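Local coordinates for protein metallophosphoesterase (Clostridium thermocellum, PDB 4J6O) that acts as the 2',3'-phosphatase component of the bacterial Pnkp-Hen1 RNA repair system, a calcineurin-like metalloenzyme domain that carries manganese, at residues 71-74 against 75-79; 152-155 against 156-160. All coordinates share one frame; numbering follows the deposited sequence.

Interaction 1: residues 71-74 against 75-79; sequences PKIT and EVLKL
Lys72, at the N-cap position, and Val76 make the first closed turn of helix 73-86, which starts directly after the family's GDxVDRG loop in the beta-alpha-beta unit of strands 59-62 and 89-91. Val76 N donates a hydrogen bond to Lys72 O, 3.1 Å and almost straight at 169°. Two more i to i+4 bonds follow, from Leu77 N to Ile73 O at 3.0 Å and from Lys78 N to Thr74 O at 2.9 Å.

The tight part lies around these carbonyls. Val76 CG2 packs 3.4 Å from Lys72 O, and Lys78 CG lies 3.2 Å from Thr74 O, the lysine's extended chain running past that oxygen. Ile73 CG2 and Leu77 CD1 meet more gently at 4.2 Å on the buried flank, where Ile73 also packs on Val67 and helix 115-122.

Lys72 and Glu75 form the looser, partly exposed flank, their CB atoms 4.4 Å apart. Glu75 bends at its second torsion (chi2 -44°), which swings the carboxylate towards Lys78. In one of its two conformers, and so with some doubt, OE2 accepts a weak, salt-bridging bond from Lys78 NZ at 3.4 Å, and OE1 is hydrogen-bonded to Tyr50 OH. Lys72 NZ instead pairs with Asp25, Lys78 NZ also with Glu125 and, through cation-pi, Phe129.

The helix start thus illustrates a division of labour: main-chain bonds fix its geometry, and charged ends bind it to its surroundings. Since Lys78 is buried and paired with Glu125, with Glu75 a weak, conformer-dependent second partner, its ammonium group is probably stabilised in the charged form.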
ATOM      1  N   PRO A  71      -7.911  -7.731  11.133  1.00 25.75           N
ATOM      2  CA  PRO A  71      -8.843  -8.832  11.363  1.00 25.99           C
ATOM      3  C   PRO A  71      -9.387  -9.507  10.119  1.00 24.69           C
ATOM      4  O   PRO A  71      -9.941 -10.601  10.261  1.00 30.41           O
ATOM      5  CB  PRO A  71     -10.003  -8.139  12.083  1.00 25.41           C
ATOM      6  CG  PRO A  71      -9.985  -6.791  11.475  1.00 24.82           C
ATOM      7  CD  PRO A  71      -8.550  -6.413  11.376  1.00 26.44           C
ATOM      8  N   LYS A  72      -9.207  -8.903   8.935  1.00 24.77           N
ATOM      9  CA  LYS A  72      -9.890  -9.362   7.725  1.00 27.67           C
ATOM     10  C   LYS A  72      -8.937  -9.327   6.531  1.00 31.01           C
ATOM     11  O   LYS A  72      -9.238  -8.836   5.459  1.00 25.86           O
ATOM     12  CB  LYS A  72     -11.179  -8.550   7.477  1.00 24.14           C
ATOM     13  CG  LYS A  72     -12.287  -8.963   8.418  1.00 23.99           C
ATOM     14  CD  LYS A  72     -13.561  -8.224   8.062  1.00 29.22           C
ATOM     15  CE  LYS A  72     -14.691  -8.537   9.063  1.00 37.97           C
ATOM     16  NZ  LYS A  72     -15.998  -8.024   8.474  1.00 36.82           N
ATOM     17  N   ILE A  73      -7.727  -9.821   6.751  1.00 25.30           N
ATOM     18  CA  ILE A  73      -6.705  -9.831   5.719  1.00 24.47           C
ATOM     19  C   ILE A  73      -7.115 -10.563   4.396  1.00 27.93           C
ATOM     20  O   ILE A  73      -6.825 -10.073   3.308  1.00 26.86           O
ATOM     21  CB  ILE A  73      -5.439 -10.454   6.309  1.00 27.26           C
ATOM     22  CG1 ILE A  73      -4.989  -9.591   7.491  1.00 24.96           C
ATOM     23  CG2 ILE A  73      -4.377 -10.574   5.241  1.00 25.01           C
ATOM     24  CD1 ILE A  73      -3.945 -10.280   8.467  1.00 28.55           C
ATOM     25  N   THR A  74      -7.755 -11.739   4.461  1.00 29.10           N
ATOM     26  CA  THR A  74      -8.075 -12.414   3.202  1.00 27.85           C
ATOM     27  C   THR A  74      -9.180 -11.693   2.411  1.00 29.58           C
ATOM     28  O   THR A  74      -9.149 -11.697   1.213  1.00 31.72           O
ATOM     29  CB  THR A  74      -8.459 -13.912   3.352  1.00 37.77           C
ATOM     30  OG1 THR A  74      -9.653 -14.024   4.122  1.00 41.34           O
ATOM     31  CG2 THR A  74      -7.345 -14.683   4.039  1.00 35.23           C
ATOM     32  N   GLU A  75     -10.091 -11.024   3.121  1.00 28.95           N
ATOM     33  CA  GLU A  75     -11.123 -10.245   2.450  0.59 29.00           C
ATOM     34  C   GLU A  75     -10.492  -9.039   1.767  1.00 32.86           C
ATOM     35  O   GLU A  75     -10.861  -8.727   0.627  1.00 27.77           O
ATOM     36  CB  GLU A  75     -12.222  -9.797   3.412  0.59 29.79           C
ATOM     37  CG  GLU A  75     -13.082 -10.948   3.947  0.59 44.45           C
ATOM     38  CD  GLU A  75     -13.486 -11.958   2.872  0.59 56.15           C
ATOM     39  OE1 GLU A  75     -14.144 -11.561   1.882  0.59 36.83           O
ATOM     40  OE2 GLU A  75     -13.128 -13.153   3.022  0.59 53.41           O
ATOM     41  N   VAL A  76      -9.551  -8.369   2.456  1.00 27.54           N
ATOM     42  CA  VAL A  76      -8.816  -7.295   1.803  1.00 21.70           C
ATOM     43  C   VAL A  76      -8.140  -7.818   0.526  1.00 26.17           C
ATOM     44  O   VAL A  76      -8.178  -7.197  -0.523  1.00 25.20           O
ATOM     45  CB  VAL A  76      -7.729  -6.679   2.726  1.00 21.23           C
ATOM     46  CG1 VAL A  76      -6.840  -5.710   1.964  1.00 21.09           C
ATOM     47  CG2 VAL A  76      -8.401  -5.941   3.908  1.00 25.21           C
ATOM     48  N   LEU A  77      -7.492  -8.971   0.633  1.00 25.63           N
ATOM     49  CA  LEU A  77      -6.789  -9.503  -0.523  1.00 28.75           C
ATOM     50  C   LEU A  77      -7.749  -9.798  -1.665  1.00 30.05           C
ATOM     51  O   LEU A  77      -7.487  -9.453  -2.835  1.00 28.46           O
ATOM     52  CB  LEU A  77      -6.045 -10.785  -0.135  1.00 25.58           C
ATOM     53  CG  LEU A  77      -4.716 -10.505   0.548  1.00 27.76           C
ATOM     54  CD1 LEU A  77      -4.250 -11.789   1.219  1.00 30.40           C
ATOM     55  CD2 LEU A  77      -3.696 -10.018  -0.449  1.00 25.06           C
ATOM     56  N   LYS A  78      -8.866 -10.421  -1.341  1.00 29.57           N
ATOM     57  CA  LYS A  78      -9.817 -10.757  -2.413  1.00 29.99           C
ATOM     58  C   LYS A  78     -10.325  -9.497  -3.099  1.00 30.80           C
ATOM     59  O   LYS A  78     -10.492  -9.452  -4.307  1.00 31.94           O
ATOM     60  CB  LYS A  78     -10.996 -11.537  -1.829  1.00 34.01           C
ATOM     61  CG  LYS A  78     -10.607 -12.916  -1.362  1.00 32.12           C
ATOM     62  CD  LYS A  78     -11.703 -13.578  -0.580  1.00 37.27           C
ATOM     63  CE  LYS A  78     -11.172 -14.801   0.125  1.00 38.76           C
ATOM     64  NZ  LYS A  78     -12.289 -15.529   0.691  1.00 39.12           N
ATOM     65  N   LEU A  79     -10.633  -8.490  -2.300  1.00 27.30           N
ATOM     66  CA  LEU A  79     -11.169  -7.252  -2.834  1.00 26.49           C
ATOM     67  C   LEU A  79     -10.122  -6.591  -3.722  1.00 26.46           C
ATOM     68  O   LEU A  79     -10.413  -6.230  -4.850  1.00 29.00           O
ATOM     69  CB  LEU A  79     -11.647  -6.321  -1.709  1.00 26.82           C
ATOM     70  CG  LEU A  79     -12.153  -4.968  -2.194  1.00 29.75           C
ATOM     71  CD1 LEU A  79     -13.500  -5.212  -2.871  1.00 28.27           C
ATOM     72  CD2 LEU A  79     -12.322  -3.975  -1.015  1.00 30.74           C
TER

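Interaction 2: residues 152-155 against 156-160; sequences VVAH and AGMKE
Val152 and Met158 meet where strand 151-154 gives way to the following loop, a calcineurin-like phosphoesterase sheet strand here running on beside the metal site. The His-Ala-Gly sequence here resembles the His-Gly-Gly of the related protein phosphatases.

The apolar contacts come first. Val152 CG1 approaches Met158 CB to 4.0 Å, the two side chains crossing at about a right angle, and Ala154 CB lies 4.2 Å from the same Met158 CB. Thus the root of the methionine touches both residues on one face of the strand. With CG opposite its own nitrogen (chi1 -167°), the methionine then folds at its next two torsions, and its side chain packs against Val170, Phe173 and Ala174 of helix 168-176.

Backbone contacts make the turn itself. His155 C stands 3.3 Å from Gly157 N, and Gly157 has a positive phi of 105°, a conformation in which a beta carbon would be pressed against the carbonyl oxygen of Ala156.

Polar contacts belong mainly to the histidine, whose side chain starts away from the loop. Its ND1 is hydrogen-bonded to Leu63 O, which fixes the rotation of the ring, and NE2 is hydrogen-bonded to a citrate, probably from the crystallisation liquor. The side chain lies about 4 Å from manganese and touches the metal ligands Asp19 and Asp65. By contrast, Gly157 O is buried without a polar partner, and the Ala154 methyl group, CB, sits 3.3 Å from it.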
ATOM      1  N   VAL A 152       3.847  10.287  -8.677  1.00 20.58           N
ATOM      2  CA  VAL A 152       4.547   8.995  -8.421  1.00 19.31           C
ATOM      3  C   VAL A 152       3.890   8.392  -7.193  1.00 20.67           C
ATOM      4  O   VAL A 152       3.681   9.085  -6.199  1.00 20.57           O
ATOM      5  CB  VAL A 152       6.026   9.260  -8.180  1.00 23.66           C
ATOM      6  CG1 VAL A 152       6.746   7.988  -7.686  1.00 24.34           C
ATOM      7  CG2 VAL A 152       6.732   9.748  -9.510  1.00 25.93           C
ATOM      8  N   VAL A 153       3.632   7.091  -7.233  1.00 19.80           N
ATOM      9  CA  VAL A 153       3.152   6.374  -6.037  1.00 20.79           C
ATOM     10  C   VAL A 153       4.137   5.261  -5.747  1.00 19.42           C
ATOM     11  O   VAL A 153       4.620   4.573  -6.651  1.00 19.56           O
ATOM     12  CB  VAL A 153       1.710   5.814  -6.156  1.00 18.75           C
ATOM     13  CG1 VAL A 153       0.660   6.985  -6.183  1.00 19.40           C
ATOM     14  CG2 VAL A 153       1.525   4.849  -7.338  1.00 20.60           C
ATOM     15  N   ALA A 154       4.425   5.087  -4.456  1.00 20.37           N
ATOM     16  CA  ALA A 154       5.351   4.059  -3.964  1.00 19.41           C
ATOM     17  C   ALA A 154       5.065   3.861  -2.509  1.00 19.40           C
ATOM     18  O   ALA A 154       4.543   4.791  -1.851  1.00 20.66           O
ATOM     19  CB  ALA A 154       6.824   4.503  -4.133  1.00 22.29           C
ATOM     20  N   HIS A 155       5.364   2.677  -1.981  1.00 15.85           N
ATOM     21  CA  HIS A 155       5.045   2.457  -0.555  1.00 16.02           C
ATOM     22  C   HIS A 155       5.878   3.342   0.364  1.00 18.20           C
ATOM     23  O   HIS A 155       5.306   4.116   1.158  1.00 17.16           O
ATOM     24  CB  HIS A 155       5.237   0.986  -0.189  1.00 16.49           C
ATOM     25  CG  HIS A 155       4.969   0.712   1.232  1.00 15.57           C
ATOM     26  ND1 HIS A 155       3.686   0.714   1.747  1.00 17.78           N
ATOM     27  CD2 HIS A 155       5.801   0.479   2.265  1.00 18.58           C
ATOM     28  CE1 HIS A 155       3.745   0.481   3.048  1.00 20.36           C
ATOM     29  NE2 HIS A 155       5.018   0.322   3.389  1.00 19.48           N
ATOM     30  N   ALA A 156       7.198   3.223   0.300  1.00 17.69           N
ATOM     31  CA  ALA A 156       8.054   4.003   1.198  1.00 21.77           C
ATOM     32  C   ALA A 156       8.454   5.337   0.633  1.00 21.65           C
ATOM     33  O   ALA A 156       9.190   6.084   1.272  1.00 26.72           O
ATOM     34  CB  ALA A 156       9.309   3.176   1.613  1.00 19.25           C
ATOM     35  N   GLY A 157       7.975   5.681  -0.553  1.00 20.02           N
ATOM     36  CA  GLY A 157       8.422   6.892  -1.246  1.00 23.06           C
ATOM     37  C   GLY A 157       9.372   6.583  -2.401  1.00 22.62           C
ATOM     38  O   GLY A 157       9.681   5.427  -2.662  1.00 21.26           O
ATOM     39  N   MET A 158       9.749   7.612  -3.130  1.00 22.44           N
ATOM     40  CA  MET A 158      10.690   7.436  -4.228  1.00 22.60           C
ATOM     41  C   MET A 158      11.404   8.777  -4.457  1.00 25.76           C
ATOM     42  O   MET A 158      10.819   9.738  -4.985  1.00 28.39           O
ATOM     43  CB  MET A 158       9.982   6.934  -5.493  1.00 30.34           C
ATOM     44  CG  MET A 158      10.964   6.423  -6.583  1.00 27.59           C
ATOM     45  SD  MET A 158      12.038   5.149  -5.971  1.00 28.97           S
ATOM     46  CE  MET A 158      10.872   3.811  -5.642  1.00 26.50           C
ATOM     47  N   LYS A 159      12.676   8.846  -4.059  1.00 33.18           N
ATOM     48  CA  LYS A 159      13.433  10.067  -4.287  1.00 32.22           C
ATOM     49  C   LYS A 159      13.639  10.309  -5.792  1.00 31.85           C
ATOM     50  O   LYS A 159      13.533   9.372  -6.588  1.00 29.34           O
ATOM     51  CB  LYS A 159      14.766  10.021  -3.536  1.00 35.69           C
ATOM     52  CG  LYS A 159      15.650   8.899  -3.924  1.00 31.83           C
ATOM     53  CD  LYS A 159      17.027   9.150  -3.228  1.00 34.53           C
ATOM     54  CE  LYS A 159      17.945   7.970  -3.244  1.00 43.97           C
ATOM     55  NZ  LYS A 159      19.275   8.328  -2.626  1.00 42.42           N
ATOM     56  N   GLU A 160      13.858  11.576  -6.174  1.00 30.89           N
ATOM     57  CA  GLU A 160      13.855  11.987  -7.581  1.00 35.59           C
ATOM     58  C   GLU A 160      14.721  11.147  -8.513  1.00 39.75           C
ATOM     59  O   GLU A 160      14.267  10.730  -9.582  1.00 37.46           O
ATOM     60  CB  GLU A 160      14.260  13.451  -7.701  1.00 39.16           C
ATOM     61  CG  GLU A 160      14.265  13.939  -9.137  1.00 42.92           C
ATOM     62  CD  GLU A 160      14.444  15.430  -9.245  1.00 63.67           C
ATOM     63  OE1 GLU A 160      14.635  16.101  -8.200  1.00 45.50           O
ATOM     64  OE2 GLU A 160      14.375  15.931 -10.384  1.00 43.95           O
TER

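In the fold
Interaction 1 precedes interaction 2 along the chain, and the two do not touch: their centres lie 25 Å apart, on opposite sides of the chain's centre, with nearest atoms about 12 Å from each other. They also serve different sheets. Helix 73-86, which holds interaction 1, connects parallel strands 59-62 and 89-91 of the five-stranded sheet in a beta-alpha-beta unit. Interaction 2 lies where strand 151-154, in the six-stranded sheet, runs into a loop. Manganese relates them: interaction 2 borders it, whereas the side chain of Ile73 is about 12 Å away. One contact therefore borders the metal pocket, while the other starts the helix that follows the loop bearing the ligand Asp65.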